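Local coordinates for attaching and effacing protein, pathogenesis factor (Escherichia coli, PDB 4E9L), which probably acts as an adhesin of the intimin/invasin family at the bacterial surface, the part described here being a string of immunoglobulin-like domains, at residues 94-99 with 181-186; 313-318 with 361-366; 336-341 with 375-380. All coordinates share one frame; numbering follows the deposited sequence. Where two conformers were deposited one is given.

Contact 1. Residues 94-99 with 181-186; sequences SSITLN and NAAKVT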
loop_
_atom_site.group_PDB
_atom_site.type_symbol
_atom_site.label_atom_id
_atom_site.label_comp_id
_atom_site.label_asym_id
_atom_site.label_seq_id
_atom_site.Cartn_x
_atom_site.Cartn_y
_atom_site.Cartn_z
ATOM N N SER A 94 16.717 -43.889 -12.444
ATOM C CA SER A 94 15.596 -43.347 -13.204
ATOM C C SER A 94 15.341 -41.901 -12.848
ATOM O O SER A 94 15.638 -41.465 -11.721
ATOM C CB SER A 94 14.351 -44.198 -12.958
ATOM O OG SER A 94 14.585 -45.534 -13.373
ATOM N N SER A 95 14.781 -41.145 -13.800
ATOM C CA SER A 95 14.513 -39.734 -13.549
ATOM C C SER A 95 13.216 -39.253 -14.179
ATOM O O SER A 95 12.596 -39.939 -15.017
ATOM C CB SER A 95 15.693 -38.892 -14.042
ATOM O OG SER A 95 15.803 -39.056 -15.446
ATOM N N ILE A 96 12.818 -38.051 -13.790
ATOM C CA ILE A 96 11.616 -37.438 -14.341
ATOM C C ILE A 96 11.862 -35.953 -14.617
ATOM O O ILE A 96 12.449 -35.248 -13.780
ATOM C CB ILE A 96 10.344 -37.714 -13.478
ATOM C CG1 ILE A 96 9.085 -37.051 -14.123
ATOM C CG2 ILE A 96 10.550 -37.291 -11.990
ATOM C CD1 ILE A 96 7.763 -37.534 -13.692
ATOM N N THR A 97 11.346 -35.493 -15.765
ATOM C CA THR A 97 11.397 -34.100 -16.207
ATOM C C THR A 97 9.985 -33.605 -16.509
ATOM O O THR A 97 9.164 -34.356 -17.044
ATOM C CB THR A 97 12.349 -34.010 -17.446
ATOM O OG1 THR A 97 13.689 -34.225 -16.989
ATOM C CG2 THR A 97 12.301 -32.664 -18.173
ATOM N N LEU A 98 9.725 -32.325 -16.201
ATOM C CA LEU A 98 8.493 -31.621 -16.572
ATOM C C LEU A 98 8.843 -30.560 -17.588
ATOM O O LEU A 98 9.785 -29.792 -17.375
ATOM C CB LEU A 98 7.785 -30.972 -15.368
ATOM C CG LEU A 98 7.181 -31.938 -14.372
ATOM C CD1 LEU A 98 6.892 -31.204 -13.050
ATOM C CD2 LEU A 98 5.897 -32.593 -14.944
ATOM N N ASN A 99 8.087 -30.506 -18.684
ATOM C CA ASN A 99 8.334 -29.531 -19.751
ATOM C C ASN A 99 7.078 -28.785 -20.199
ATOM O O ASN A 99 6.096 -29.439 -20.543
ATOM C CB ASN A 99 9.014 -30.215 -20.939
ATOM C CG ASN A 99 9.631 -29.235 -21.893
ATOM O OD1 ASN A 99 10.355 -28.325 -21.493
ATOM N ND2 ASN A 99 9.281 -29.345 -23.168
ATOM N N ASN A 181 14.398 -38.600 -7.852
ATOM C CA ASN A 181 13.792 -37.403 -7.254
ATOM C C ASN A 181 12.560 -36.995 -8.046
ATOM O O ASN A 181 12.470 -37.326 -9.221
ATOM C CB ASN A 181 14.808 -36.256 -7.204
ATOM C CG ASN A 181 15.850 -36.478 -6.140
ATOM O OD1 ASN A 181 15.543 -36.655 -4.957
ATOM N ND2 ASN A 181 17.087 -36.578 -6.551
ATOM N N ALA A 182 11.616 -36.269 -7.413
ATOM C CA ALA A 182 10.427 -35.789 -8.102
ATOM C C ALA A 182 10.867 -34.618 -8.983
ATOM O O ALA A 182 11.883 -33.994 -8.685
ATOM C CB ALA A 182 9.406 -35.294 -7.083
ATOM N N ALA A 183 10.131 -34.337 -10.070
ATOM C CA ALA A 183 10.390 -33.186 -10.939
ATOM C C ALA A 183 9.593 -32.043 -10.327
ATOM O O ALA A 183 8.484 -32.268 -9.819
ATOM C CB ALA A 183 9.897 -33.461 -12.355
ATOM N N LYS A 184 10.155 -30.838 -10.322
ATOM C CA LYS A 184 9.458 -29.703 -9.714
ATOM C C LYS A 184 9.435 -28.489 -10.633
ATOM O O LYS A 184 10.474 -28.106 -11.175
ATOM C CB LYS A 184 10.095 -29.320 -8.353
ATOM C CG LYS A 184 10.069 -30.441 -7.302
ATOM C CD LYS A 184 10.774 -30.063 -6.004
ATOM C CE LYS A 184 10.670 -31.173 -4.985
ATOM N NZ LYS A 184 10.473 -30.645 -3.609
ATOM N N VAL A 185 8.242 -27.906 -10.825
ATOM C CA VAL A 185 8.055 -26.661 -11.586
ATOM C C VAL A 185 7.207 -25.701 -10.776
ATOM O O VAL A 185 6.491 -26.114 -9.851
ATOM C CB VAL A 185 7.481 -26.823 -13.029
ATOM C CG1 VAL A 185 8.442 -27.581 -13.945
ATOM C CG2 VAL A 185 6.086 -27.447 -13.039
ATOM N N THR A 186 7.260 -24.421 -11.160
ATOM C CA THR A 186 6.416 -23.379 -10.613
ATOM C C THR A 186 5.359 -23.160 -11.678
ATOM O O THR A 186 5.690 -22.867 -12.831
ATOM C CB THR A 186 7.202 -22.076 -10.371
ATOM O OG1 THR A 186 8.276 -22.355 -9.481
ATOM C CG2 THR A 186 6.315 -20.954 -9.806
HETATM O O HOH W 1 14.069 -36.842 -11.341
#

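Contact 2. Residues 313-318 with 361-366; sequences TTELTF and VYVSTL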
loop_
_atom_site.group_PDB
_atom_site.type_symbol
_atom_site.label_atom_id
_atom_site.label_comp_id
_atom_site.label_asym_id
_atom_site.label_seq_id
_atom_site.Cartn_x
_atom_site.Cartn_y
_atom_site.Cartn_z
ATOM N N THR A 313 -14.163 43.119 26.767
ATOM C CA THR A 313 -13.863 42.084 25.779
ATOM C C THR A 313 -13.354 42.680 24.484
ATOM O O THR A 313 -13.593 43.855 24.181
ATOM C CB THR A 313 -15.098 41.209 25.473
ATOM O OG1 THR A 313 -16.130 42.041 24.961
ATOM C CG2 THR A 313 -15.606 40.413 26.692
ATOM N N THR A 314 -12.648 41.845 23.723
ATOM C CA THR A 314 -12.191 42.150 22.386
ATOM C C THR A 314 -12.275 40.863 21.583
ATOM O O THR A 314 -12.009 39.782 22.116
ATOM C CB THR A 314 -10.815 42.881 22.351
ATOM O OG1 THR A 314 -10.595 43.298 21.006
ATOM C CG2 THR A 314 -9.635 42.001 22.809
ATOM N N GLU A 315 -12.684 40.971 20.321
ATOM C CA GLU A 315 -12.783 39.839 19.411
ATOM C C GLU A 315 -11.391 39.553 18.826
ATOM O O GLU A 315 -10.724 40.478 18.370
ATOM C CB GLU A 315 -13.757 40.194 18.271
ATOM C CG GLU A 315 -14.045 39.040 17.348
ATOM C CD GLU A 315 -14.805 39.425 16.093
ATOM O OE1 GLU A 315 -14.222 40.116 15.221
ATOM O OE2 GLU A 315 -15.979 39.005 15.968
ATOM N N LEU A 316 -10.972 38.280 18.828
ATOM C CA LEU A 316 -9.697 37.838 18.263
ATOM C C LEU A 316 -10.013 37.181 16.934
ATOM O O LEU A 316 -10.976 36.412 16.858
ATOM C CB LEU A 316 -9.002 36.788 19.192
ATOM C CG LEU A 316 -8.627 37.265 20.594
ATOM C CD1 LEU A 316 -7.876 36.161 21.357
ATOM C CD2 LEU A 316 -7.834 38.589 20.550
ATOM N N THR A 317 -9.217 37.479 15.891
ATOM C CA THR A 317 -9.357 36.852 14.567
ATOM C C THR A 317 -8.045 36.174 14.237
ATOM O O THR A 317 -7.015 36.839 14.081
ATOM C CB THR A 317 -9.830 37.837 13.472
ATOM O OG1 THR A 317 -11.084 38.392 13.853
ATOM C CG2 THR A 317 -10.019 37.139 12.107
ATOM N N PHE A 318 -8.084 34.838 14.175
ATOM C CA PHE A 318 -6.922 34.010 13.923
ATOM C C PHE A 318 -7.017 33.376 12.539
ATOM O O PHE A 318 -7.967 32.646 12.273
ATOM C CB PHE A 318 -6.745 32.976 15.050
ATOM C CG PHE A 318 -5.648 31.967 14.811
ATOM C CD1 PHE A 318 -4.325 32.375 14.636
ATOM C CD2 PHE A 318 -5.942 30.612 14.705
ATOM C CE1 PHE A 318 -3.316 31.444 14.382
ATOM C CE2 PHE A 318 -4.927 29.678 14.434
ATOM C CZ PHE A 318 -3.624 30.106 14.263
ATOM N N VAL A 361 -10.264 30.696 9.128
ATOM C CA VAL A 361 -10.384 31.905 9.964
ATOM C C VAL A 361 -11.151 31.558 11.224
ATOM O O VAL A 361 -12.311 31.160 11.136
ATOM C CB VAL A 361 -11.022 33.099 9.215
ATOM C CG1 VAL A 361 -11.210 34.308 10.165
ATOM C CG2 VAL A 361 -10.192 33.482 7.984
ATOM N N TYR A 362 -10.494 31.685 12.390
ATOM C CA TYR A 362 -11.085 31.321 13.680
ATOM C C TYR A 362 -11.280 32.562 14.535
ATOM O O TYR A 362 -10.381 33.408 14.635
ATOM C CB TYR A 362 -10.246 30.236 14.392
ATOM C CG TYR A 362 -9.978 29.009 13.520
ATOM C CD1 TYR A 362 -8.961 29.013 12.561
ATOM C CD2 TYR A 362 -10.712 27.837 13.686
ATOM C CE1 TYR A 362 -8.726 27.894 11.748
ATOM C CE2 TYR A 362 -10.482 26.714 12.888
ATOM C CZ TYR A 362 -9.484 26.746 11.920
ATOM O OH TYR A 362 -9.259 25.623 11.143
ATOM N N VAL A 363 -12.473 32.681 15.138
ATOM C CA VAL A 363 -12.813 33.855 15.954
ATOM C C VAL A 363 -13.061 33.417 17.405
ATOM O O VAL A 363 -13.674 32.371 17.638
ATOM C CB VAL A 363 -14.024 34.630 15.315
ATOM C CG1 VAL A 363 -14.504 35.775 16.201
ATOM C CG2 VAL A 363 -13.673 35.152 13.917
ATOM N N SER A 364 -12.548 34.197 18.367
ATOM C CA SER A 364 -12.753 33.969 19.806
ATOM C C SER A 364 -12.939 35.308 20.515
ATOM O O SER A 364 -12.384 36.323 20.096
ATOM C CB SER A 364 -11.555 33.246 20.421
ATOM O OG SER A 364 -11.710 33.056 21.821
ATOM N N THR A 365 -13.683 35.300 21.613
ATOM C CA THR A 365 -13.887 36.494 22.420
ATOM C C THR A 365 -12.879 36.437 23.545
ATOM O O THR A 365 -12.850 35.463 24.306
ATOM C CB THR A 365 -15.319 36.536 22.989
ATOM O OG1 THR A 365 -16.255 36.661 21.901
ATOM C CG2 THR A 365 -15.517 37.685 23.971
ATOM N N LEU A 366 -12.060 37.468 23.644
ATOM C CA LEU A 366 -11.090 37.569 24.714
ATOM C C LEU A 366 -11.685 38.449 25.787
ATOM O O LEU A 366 -11.994 39.597 25.503
ATOM C CB LEU A 366 -9.757 38.198 24.200
ATOM C CG LEU A 366 -8.668 38.441 25.257
ATOM C CD1 LEU A 366 -8.185 37.115 25.864
ATOM C CD2 LEU A 366 -7.494 39.253 24.665
#

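Contact 3. Residues 336-341 with 375-380; sequences PVFSGA and LSVMPR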
loop_
_atom_site.group_PDB
_atom_site.type_symbol
_atom_site.label_atom_id
_atom_site.label_comp_id
_atom_site.label_asym_id
_atom_site.label_seq_id
_atom_site.Cartn_x
_atom_site.Cartn_y
_atom_site.Cartn_z
ATOM N N PRO A 336 -5.178 30.344 24.140
ATOM C CA PRO A 336 -3.911 31.075 23.954
ATOM C C PRO A 336 -3.118 31.143 25.269
ATOM O O PRO A 336 -3.662 30.867 26.334
ATOM C CB PRO A 336 -4.348 32.494 23.530
ATOM C CG PRO A 336 -5.838 32.483 23.482
ATOM C CD PRO A 336 -6.327 31.266 24.217
ATOM N N VAL A 337 -1.836 31.475 25.176
ATOM C CA VAL A 337 -0.928 31.637 26.320
ATOM C C VAL A 337 -0.756 33.169 26.533
ATOM O O VAL A 337 -0.556 33.908 25.573
ATOM C CB VAL A 337 0.417 30.917 26.038
ATOM C CG1 VAL A 337 1.502 31.375 26.997
ATOM C CG2 VAL A 337 0.249 29.390 26.094
ATOM N N PHE A 338 -0.897 33.630 27.774
ATOM C CA PHE A 338 -0.796 35.057 28.139
ATOM C C PHE A 338 0.417 35.345 28.997
ATOM O O PHE A 338 0.684 34.602 29.936
ATOM C CB PHE A 338 -2.073 35.506 28.903
ATOM C CG PHE A 338 -3.351 35.233 28.139
ATOM C CD1 PHE A 338 -4.155 34.138 28.458
ATOM C CD2 PHE A 338 -3.746 36.062 27.093
ATOM C CE1 PHE A 338 -5.350 33.894 27.763
ATOM C CE2 PHE A 338 -4.938 35.818 26.401
ATOM C CZ PHE A 338 -5.718 34.718 26.721
ATOM N N SER A 339 1.125 36.451 28.707
ATOM C CA SER A 339 2.257 36.934 29.507
ATOM C C SER A 339 2.250 38.465 29.532
ATOM O O SER A 339 1.450 39.084 28.821
ATOM C CB SER A 339 3.583 36.373 28.978
ATOM O OG SER A 339 3.843 36.838 27.664
ATOM N N GLY A 340 3.106 39.059 30.368
ATOM C CA GLY A 340 3.184 40.509 30.513
ATOM C C GLY A 340 2.365 40.978 31.696
ATOM O O GLY A 340 1.657 40.164 32.294
ATOM N N ALA A 341 2.485 42.277 32.066
ATOM C CA ALA A 341 1.808 42.885 33.227
ATOM C C ALA A 341 0.292 42.589 33.287
ATOM O O ALA A 341 -0.207 42.227 34.348
ATOM C CB ALA A 341 2.045 44.394 33.251
ATOM N N LEU A 375 -0.127 43.216 27.378
ATOM C CA LEU A 375 -0.547 41.831 27.333
ATOM C C LEU A 375 -0.047 41.196 26.039
ATOM O O LEU A 375 -0.406 41.667 24.956
ATOM C CB LEU A 375 -2.088 41.671 27.413
ATOM C CG LEU A 375 -2.634 40.222 27.359
ATOM C CD1 LEU A 375 -2.258 39.427 28.632
ATOM C CD2 LEU A 375 -4.163 40.209 27.259
ATOM N N SER A 376 0.741 40.110 26.166
ATOM C CA SER A 376 1.243 39.348 25.032
ATOM C C SER A 376 0.329 38.118 24.886
ATOM O O SER A 376 0.130 37.380 25.858
ATOM C CB SER A 376 2.707 38.972 25.257
ATOM O OG SER A 376 3.107 37.820 24.538
ATOM N N VAL A 377 -0.279 37.948 23.703
ATOM C CA VAL A 377 -1.209 36.851 23.449
ATOM C C VAL A 377 -0.616 35.888 22.404
ATOM O O VAL A 377 -0.440 36.270 21.240
ATOM C CB VAL A 377 -2.619 37.390 23.033
ATOM C CG1 VAL A 377 -3.596 36.256 22.778
ATOM C CG2 VAL A 377 -3.191 38.341 24.075
ATOM N N MET A 378 -0.332 34.646 22.819
ATOM C CA MET A 378 0.244 33.664 21.911
ATOM C C MET A 378 -0.757 32.562 21.602
ATOM O O MET A 378 -1.060 31.735 22.477
ATOM C CB MET A 378 1.597 33.112 22.427
ATOM C CG MET A 378 2.220 32.019 21.525
ATOM S SD MET A 378 2.453 32.450 19.759
ATOM C CE MET A 378 3.829 33.653 19.890
ATOM N N PRO A 379 -1.320 32.559 20.370
ATOM C CA PRO A 379 -2.253 31.490 20.001
ATOM C C PRO A 379 -1.503 30.154 19.942
ATOM O O PRO A 379 -0.284 30.108 19.670
ATOM C CB PRO A 379 -2.760 31.911 18.623
ATOM C CG PRO A 379 -1.660 32.715 18.050
ATOM C CD PRO A 379 -1.063 33.456 19.221
ATOM N N ARG A 380 -2.236 29.084 20.213
ATOM C CA ARG A 380 -1.704 27.731 20.242
ATOM C C ARG A 380 -2.560 26.813 19.391
ATOM O O ARG A 380 -3.800 26.874 19.450
ATOM C CB ARG A 380 -1.674 27.212 21.703
ATOM C CG ARG A 380 -0.557 27.798 22.547
ATOM C CD ARG A 380 0.688 26.966 22.331
ATOM N NE ARG A 380 1.864 27.544 22.969
ATOM C CZ ARG A 380 2.379 27.112 24.112
ATOM N NH1 ARG A 380 1.818 26.096 24.758
ATOM N NH2 ARG A 380 3.457 27.696 24.622
HETATM O O HOH W 2 2.394 35.197 25.635
#

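Contact 1. Residues 94-99 with 181-186
L98 and I96 reach from strand 95-99 onto A183, whose single methyl sits between them. L98 turns its CG anti to its own carbonyl carbon (chi1 -68°), which carries the branch toward the neighbouring strand, and CG of L98 comes 3.7 Å from CB of A183. The same leucine serves V185 as well: its CB lies 3.7 Å from CG1 of V185, and its CD1 fills in against both valine methyls.

I96 works with its CG2 methyl. With CG1 swung anti to the backbone N (chi1 -179°), CG2 is left between N and C and points at segment 181-186, 3.4 Å from O of N181 and 3.9 Å from CB of A183. Alanine suits its place, since CB of A183 is already 3.4 Å from O of I96, with I96 and L98 packed on it as well. The two strands run nearly parallel, 18° between their directions, yet belong to the two different sheets of an immunoglobulin-like sandwich: 95-99 pairs with 108-114, and 183-187 with 165-173. Their axes come within 6.2 Å, so side chains rather than backbone fill the seam between the sheet edges. V169 of strand 165-173 touches both I96 and L98 from within the sandwich.

Just ahead of strand 183-186, a water joins the segments, accepting from N of I96 at 3.0 Å and donating to O of N181 at 2.7 Å. T97 and K184, at alternate positions, point away from the seam and are exposed; NZ of K184 makes long, weak ion pairs with D168 and E166.

Contact 2. Residues 313-318 with 361-366
T314 and L366 open a run of six backbone hydrogen bonds that ties strand 313-318 to strand 361-366. The strands are antiparallel, and the bonds come in pairs at T314 with L366, L316 with S364 and F318 with Y362. The straightest is N of Y362 to O of F318, 2.7 Å with an angle of 177° at the hydrogen; N of S364 to O of L316 is the longest at 3.1 Å. CA-H groups of the intervening residues add weaker contacts, such as CA of V363 to O of L316 at 3.3 Å.

Apolar packing fills the face of T314, L316, F318, S364, Y362 and L366. L316 lays CG 3.9 Å from CB of L366, on a diagonal between neighbouring pairs. CD2 of F318 lies 4.0 Å from CD1 of Y362. These are the middle strands of one sheet of an immunoglobulin-like sandwich, flanked by 300-303 and 350-358; L391 and L393 of the other sheet close over L316 and L366, which explains the large aliphatic side chains here.

On the other face, E315, T317, V363 and T365 are less buried. E315 keeps CG anti to the backbone N (chi1 -174°) and lays its aliphatic part across V363, with CG of E315 3.5 Å from CG1 of V363. T317 gives its methyl CG2 to CG1 of V361 at 3.6 Å.

Polar groups on the buried face are satisfied from outside the pair: OG1 of T314 bonds to D304, OG of S364 to the carbonyl of G352, and OH of Y362 to the backbone of V328 and L331.

Contact 3. Residues 336-341 with 375-380
F338 stands beside V377 in the non-hydrogen-bonded pair at the middle of this short antiparallel contact. Followed outward, its CB first meets CD1 of L375 at 3.9 Å. The turn at chi1, -55°, sets CG anti to the carbonyl carbon and sends the ring out beside the side chain of V377. CD2 then reaches CG2 of V377 at 3.8 Å, a methyl lying at the ring edge near its plane, and CE2 comes against both valine methyls and also packs on L366 of the facing sheet. An aromatic ring suits this place because it can span from L375 to V377. P336 continues the row, its CB 3.9 Å from CG1 of V377.

The face of V337, S339, S376 and M378 is mixed. The guanidinium of R380 lies across V337, whose CG2 stands 3.7 Å from CZ of R380, above the centre of the plane; NE of R380 is hydrogen-bonded to OD1 of N385, which helps fix the flat group there. S339 and S376 face each other, and a water donates to O of V337 and is hydrogen-bonded to OG of S339; serines suit a face that water reaches.

Backbone bonds hold the register. V337 and M378 exchange two, N of V337 to O of M378 being 2.8 Å, and S339 and S376 exchange two more, of which N of S339 to O of S376 is the longer at 3.2 Å. G340 follows with a positive phi (96°), where a side chain would press on the carbonyl O of S339, so glycine fits this turn out of the strand.

Strand 337-339 pairs with 373-381, which pairs in turn with 391-395; together they form part of the second sheet of an immunoglobulin-like sandwich, as expected of the invasin domain 3 family.

Overall arrangement
Contacts 2 and 3 belong to one domain and lie in its two facing sheets, with centres about 13 Å apart; they meet where CD1 of L366 packs 3.5 Å from CE2 of F338. Contact 1 sits in another domain, about 80 Å away between centres, on the opposite side of the chain's centre. All three are partly buried. Contact 2 joins middle strands, with one buried apolar face; contact 3 joins an edge strand and has a mixed face that water reaches. Contact 1, which buries I96, L98, A183 and V185, spans the seam between two sheets by methyl packing and a bridging water, without the direct backbone bonds that pair strands in contacts 2 and 3.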